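Long-range contact in 4-hydroxy-tetrahydrodipicolinate synthase (Aquifex aeolicus, PDB 2EHH), which probably catalyses the condensation of pyruvate with aspartate semialdehyde to 4-hydroxy-tetrahydrodipicolinate, a step of lysine biosynthesis: residues Lys108-Lys119 with Cys139-Leu150. Residues are numbered along the deposited sequence; the frame is centred on the assembly and turned at random.
Sequences KPTQRGLYEHFK and CVEISVDTMFKL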
loop_
_atom_site.group_PDB
_atom_site.type_symbol
_atom_site.label_atom_id
_atom_site.label_comp_id
_atom_site.label_asym_id
_atom_site.label_seq_id
_atom_site.Cartn_x
_atom_site.Cartn_y
_atom_site.Cartn_z
ATOM N N LYS A 108 -7.244 -7.216 14.715
ATOM C CA LYS A 108 -5.881 -7.576 14.305
ATOM C C LYS A 108 -5.029 -8.363 15.300
ATOM O O LYS A 108 -3.993 -7.889 15.768
ATOM C CB LYS A 108 -5.132 -6.299 13.905
ATOM C CG LYS A 108 -5.809 -5.530 12.775
ATOM C CD LYS A 108 -5.041 -4.271 12.395
ATOM C CE LYS A 108 -3.593 -4.583 12.053
ATOM N NZ LYS A 108 -2.886 -3.384 11.520
ATOM N N PRO A 109 -5.445 -9.592 15.623
ATOM C CA PRO A 109 -4.639 -10.358 16.572
ATOM C C PRO A 109 -3.249 -10.666 16.028
ATOM O O PRO A 109 -3.002 -10.574 14.820
ATOM C CB PRO A 109 -5.471 -11.620 16.800
ATOM C CG PRO A 109 -6.236 -11.770 15.530
ATOM C CD PRO A 109 -6.624 -10.357 15.179
ATOM N N THR A 110 -2.342 -11.009 16.932
ATOM C CA THR A 110 -0.982 -11.371 16.557
ATOM C C THR A 110 -1.084 -12.760 15.930
ATOM O O THR A 110 -2.151 -13.387 15.969
ATOM C CB THR A 110 -0.074 -11.464 17.790
ATOM O OG1 THR A 110 -0.554 -12.503 18.649
ATOM C CG2 THR A 110 -0.071 -10.148 18.557
ATOM N N GLN A 111 0.009 -13.245 15.352
ATOM C CA GLN A 111 -0.011 -14.573 14.746
ATOM C C GLN A 111 -0.291 -15.627 15.813
ATOM O O GLN A 111 -0.947 -16.637 15.545
ATOM C CB GLN A 111 1.321 -14.869 14.045
ATOM C CG GLN A 111 1.555 -14.036 12.789
ATOM C CD GLN A 111 0.449 -14.202 11.755
ATOM O OE1 GLN A 111 0.059 -15.324 11.411
ATOM N NE2 GLN A 111 -0.053 -13.081 11.241
ATOM N N ARG A 112 0.203 -15.396 17.028
ATOM C CA ARG A 112 -0.039 -16.335 18.118
ATOM C C ARG A 112 -1.544 -16.334 18.385
ATOM O O ARG A 112 -2.153 -17.385 18.610
ATOM C CB ARG A 112 0.737 -15.911 19.372
ATOM C CG ARG A 112 0.524 -16.785 20.608
ATOM C CD ARG A 112 0.563 -18.278 20.288
ATOM N NE ARG A 112 0.957 -19.075 21.449
ATOM C CZ ARG A 112 0.416 -20.243 21.783
ATOM N NH1 ARG A 112 -0.555 -20.765 21.052
ATOM N NH2 ARG A 112 0.856 -20.897 22.849
ATOM N N GLY A 113 -2.134 -15.141 18.336
ATOM C CA GLY A 113 -3.559 -15.004 18.549
ATOM C C GLY A 113 -4.341 -15.734 17.474
ATOM O O GLY A 113 -5.346 -16.376 17.765
ATOM N N LEU A 114 -3.888 -15.640 16.227
ATOM C CA LEU A 114 -4.569 -16.318 15.131
ATOM C C LEU A 114 -4.450 -17.827 15.311
ATOM O O LEU A 114 -5.391 -18.571 15.036
ATOM C CB LEU A 114 -3.967 -15.901 13.785
ATOM C CG LEU A 114 -4.199 -14.439 13.383
ATOM C CD1 LEU A 114 -3.569 -14.156 12.028
ATOM C CD2 LEU A 114 -5.710 -14.173 13.334
ATOM N N TYR A 115 -3.285 -18.275 15.768
ATOM C CA TYR A 115 -3.057 -19.700 16.004
ATOM C C TYR A 115 -4.021 -20.209 17.076
ATOM O O TYR A 115 -4.745 -21.185 16.867
ATOM C CB TYR A 115 -1.613 -19.935 16.464
ATOM C CG TYR A 115 -1.355 -21.322 17.008
ATOM C CD1 TYR A 115 -1.336 -22.437 16.168
ATOM C CD2 TYR A 115 -1.135 -21.522 18.369
ATOM C CE1 TYR A 115 -1.098 -23.719 16.675
ATOM C CE2 TYR A 115 -0.896 -22.795 18.887
ATOM C CZ TYR A 115 -0.878 -23.887 18.037
ATOM O OH TYR A 115 -0.619 -25.140 18.549
ATOM N N GLU A 116 -4.039 -19.540 18.223
ATOM C CA GLU A 116 -4.924 -19.968 19.306
ATOM C C GLU A 116 -6.399 -19.902 18.923
ATOM O O GLU A 116 -7.199 -20.717 19.380
ATOM C CB GLU A 116 -4.655 -19.145 20.569
ATOM C CG GLU A 116 -3.256 -19.368 21.119
ATOM C CD GLU A 116 -3.060 -18.798 22.508
ATOM O OE1 GLU A 116 -1.893 -18.714 22.950
ATOM O OE2 GLU A 116 -4.066 -18.442 23.159
ATOM N N HIS A 117 -6.757 -18.945 18.072
ATOM C CA HIS A 117 -8.140 -18.803 17.622
ATOM C C HIS A 117 -8.590 -20.054 16.866
ATOM O O HIS A 117 -9.538 -20.738 17.262
ATOM C CB HIS A 117 -8.265 -17.579 16.705
ATOM C CG HIS A 117 -9.633 -17.383 16.126
ATOM N ND1 HIS A 117 -10.701 -16.919 16.867
ATOM C CD2 HIS A 117 -10.102 -17.565 14.868
ATOM C CE1 HIS A 117 -11.764 -16.819 16.089
ATOM N NE2 HIS A 117 -11.428 -17.208 14.870
ATOM N N PHE A 118 -7.896 -20.351 15.776
ATOM C CA PHE A 118 -8.231 -21.500 14.952
ATOM C C PHE A 118 -8.018 -22.822 15.671
ATOM O O PHE A 118 -8.786 -23.766 15.481
ATOM C CB PHE A 118 -7.427 -21.456 13.653
ATOM C CG PHE A 118 -7.914 -20.415 12.683
ATOM C CD1 PHE A 118 -9.046 -20.645 11.906
ATOM C CD2 PHE A 118 -7.264 -19.190 12.573
ATOM C CE1 PHE A 118 -9.532 -19.667 11.033
ATOM C CE2 PHE A 118 -7.738 -18.204 11.703
ATOM C CZ PHE A 118 -8.875 -18.444 10.932
ATOM N N LYS A 119 -6.982 -22.889 16.497
ATOM C CA LYS A 119 -6.693 -24.108 17.243
ATOM C C LYS A 119 -7.850 -24.385 18.204
ATOM O O LYS A 119 -8.360 -25.504 18.277
ATOM C CB LYS A 119 -5.391 -23.947 18.026
ATOM C CG LYS A 119 -4.890 -25.220 18.691
ATOM C CD LYS A 119 -3.691 -24.923 19.583
ATOM C CE LYS A 119 -2.950 -26.193 19.981
ATOM N NZ LYS A 119 -3.820 -27.167 20.694
ATOM N N CYS A 139 -8.133 -6.774 7.354
ATOM C CA CYS A 139 -7.053 -5.866 7.685
ATOM C C CYS A 139 -5.910 -6.535 8.471
ATOM O O CYS A 139 -5.187 -5.891 9.234
ATOM C CB CYS A 139 -7.634 -4.631 8.394
ATOM S SG CYS A 139 -7.708 -3.198 7.262
ATOM N N VAL A 140 -5.756 -7.840 8.251
ATOM C CA VAL A 140 -4.693 -8.645 8.859
ATOM C C VAL A 140 -4.577 -9.913 8.014
ATOM O O VAL A 140 -5.518 -10.278 7.315
ATOM C CB VAL A 140 -5.012 -9.050 10.326
ATOM C CG1 VAL A 140 -6.031 -10.186 10.357
ATOM C CG2 VAL A 140 -3.727 -9.464 11.036
ATOM N N GLU A 141 -3.430 -10.578 8.058
ATOM C CA GLU A 141 -3.259 -11.803 7.280
ATOM C C GLU A 141 -2.626 -12.914 8.102
ATOM O O GLU A 141 -1.694 -12.682 8.875
ATOM C CB GLU A 141 -2.407 -11.538 6.033
ATOM C CG GLU A 141 -2.010 -12.800 5.259
ATOM C CD GLU A 141 -1.538 -12.500 3.847
ATOM O OE1 GLU A 141 -2.296 -12.772 2.887
ATOM O OE2 GLU A 141 -0.413 -11.981 3.694
ATOM N N ILE A 142 -3.152 -14.123 7.946
ATOM C CA ILE A 142 -2.610 -15.266 8.659
ATOM C C ILE A 142 -1.407 -15.733 7.835
ATOM O O ILE A 142 -1.533 -16.035 6.647
ATOM C CB ILE A 142 -3.670 -16.380 8.794
ATOM C CG1 ILE A 142 -3.125 -17.519 9.660
ATOM C CG2 ILE A 142 -4.108 -16.861 7.420
ATOM C CD1 ILE A 142 -4.198 -18.524 10.098
ATOM N N SER A 143 -0.235 -15.759 8.460
ATOM C CA SER A 143 0.988 -16.154 7.761
ATOM C C SER A 143 0.983 -17.628 7.387
ATOM O O SER A 143 0.254 -18.430 7.974
ATOM C CB SER A 143 2.213 -15.879 8.628
ATOM O OG SER A 143 2.318 -16.857 9.647
ATOM N N VAL A 144 1.804 -17.988 6.412
ATOM C CA VAL A 144 1.879 -19.381 6.003
ATOM C C VAL A 144 2.475 -20.188 7.162
ATOM O O VAL A 144 2.107 -21.344 7.378
ATOM C CB VAL A 144 2.728 -19.536 4.721
ATOM C CG1 VAL A 144 2.806 -21.005 4.315
ATOM C CG2 VAL A 144 2.094 -18.715 3.590
ATOM N N ASP A 145 3.385 -19.573 7.914
ATOM C CA ASP A 145 3.978 -20.243 9.073
ATOM C C ASP A 145 2.854 -20.672 10.016
ATOM O O ASP A 145 2.814 -21.809 10.474
ATOM C CB ASP A 145 4.919 -19.304 9.841
ATOM C CG ASP A 145 6.304 -19.207 9.221
ATOM O OD1 ASP A 145 6.610 -19.987 8.298
ATOM O OD2 ASP A 145 7.096 -18.352 9.673
ATOM N N THR A 146 1.939 -19.751 10.303
ATOM C CA THR A 146 0.825 -20.038 11.201
ATOM C C THR A 146 -0.083 -21.114 10.609
ATOM O O THR A 146 -0.491 -22.038 11.310
ATOM C CB THR A 146 0.003 -18.763 11.491
ATOM O OG1 THR A 146 0.842 -17.799 12.132
ATOM C CG2 THR A 146 -1.185 -19.075 12.403
ATOM N N MET A 147 -0.391 -20.996 9.319
ATOM C CA MET A 147 -1.238 -21.980 8.654
ATOM C C MET A 147 -0.588 -23.356 8.729
ATOM O O MET A 147 -1.256 -24.357 8.973
ATOM C CB MET A 147 -1.451 -21.605 7.188
ATOM C CG MET A 147 -2.255 -20.329 6.982
ATOM S SD MET A 147 -2.368 -19.862 5.247
ATOM C CE MET A 147 -3.485 -21.109 4.638
ATOM N N PHE A 148 0.720 -23.396 8.507
ATOM C CA PHE A 148 1.468 -24.645 8.552
ATOM C C PHE A 148 1.349 -25.296 9.930
ATOM O O PHE A 148 1.075 -26.494 10.050
ATOM C CB PHE A 148 2.938 -24.371 8.243
ATOM C CG PHE A 148 3.814 -25.581 8.345
ATOM C CD1 PHE A 148 3.750 -26.585 7.386
ATOM C CD2 PHE A 148 4.703 -25.717 9.406
ATOM C CE1 PHE A 148 4.565 -27.713 7.481
ATOM C CE2 PHE A 148 5.521 -26.838 9.512
ATOM C CZ PHE A 148 5.451 -27.840 8.546
ATOM N N LYS A 149 1.564 -24.495 10.966
ATOM C CA LYS A 149 1.485 -24.968 12.340
ATOM C C LYS A 149 0.077 -25.477 12.637
ATOM O O LYS A 149 -0.097 -26.502 13.296
ATOM C CB LYS A 149 1.849 -23.832 13.300
ATOM C CG LYS A 149 1.917 -24.226 14.772
ATOM C CD LYS A 149 2.312 -23.029 15.632
ATOM C CE LYS A 149 2.289 -23.357 17.119
ATOM N NZ LYS A 149 3.334 -24.336 17.517
ATOM N N LEU A 150 -0.926 -24.762 12.138
ATOM C CA LEU A 150 -2.320 -25.143 12.354
ATOM C C LEU A 150 -2.719 -26.434 11.652
ATOM O O LEU A 150 -3.348 -27.310 12.254
ATOM C CB LEU A 150 -3.244 -24.020 11.892
ATOM C CG LEU A 150 -3.418 -22.858 12.870
ATOM C CD1 LEU A 150 -4.127 -21.690 12.185
ATOM C CD2 LEU A 150 -4.225 -23.349 14.074
#
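Gln111 carries the polar part of this contact, its side-chain amide joined to the loop and first turn that lead into the helix beginning at Val144. Its OE1 accepts two firm bonds. The hydroxyl OG1 of Thr146 donates to Gln111 OE1 over 2.7 Å, in the carbonyl plane and on a lone pair. Ser143 N reaches the same OE1 at 3.0 Å along a nearly straight N-H (169°), but from above that plane. On the other side of the amide, Gln111 NE2 donates to Glu141 O at 2.9 Å, close to the amide plane. A bend at chi2 (-57°) turns the amide to meet all three partners, which fixes its flip. Ser143 is also the N-cap of its helix, accepting from Thr146 N. A leucine in place of Gln111 would probably leave Ser143 N and the Thr146 hydroxyl without their shared acceptor and Glu141 O without this donor.

The Lys149 side chain crosses that of Tyr115 at about a right angle, with CE over one face of the ring. This CE makes a CH-pi contact 3.5 Å from the centroid of the Tyr115 ring. The Lys149 ammonium sits farther off-centre, as a loose cation-pi partner.

The apolar contacts lie deeper. Leu150 CD2 meets Tyr115 CD1 at 3.7 Å, and Leu150 CD1 packs on Phe118 CB at 3.6 Å. Ile142 touches Leu114 CD1 through CB and Phe118 CE2 through CD1. Phe118 also rests on Val101 of a barrel strand.

At the loop end, the methylenes of Lys108 run alongside Cys139 O. Cys139 forms a disulfide with Cys139 of the second subunit, so this end lies at a subunit interface. Helix segments 111-119 and 144-150 run in roughly the same direction (29° between their axes). Their helices, 111-124 and 144-153, flank strand 129-133 in sequence, as neighbouring outer helices of a TIM barrel.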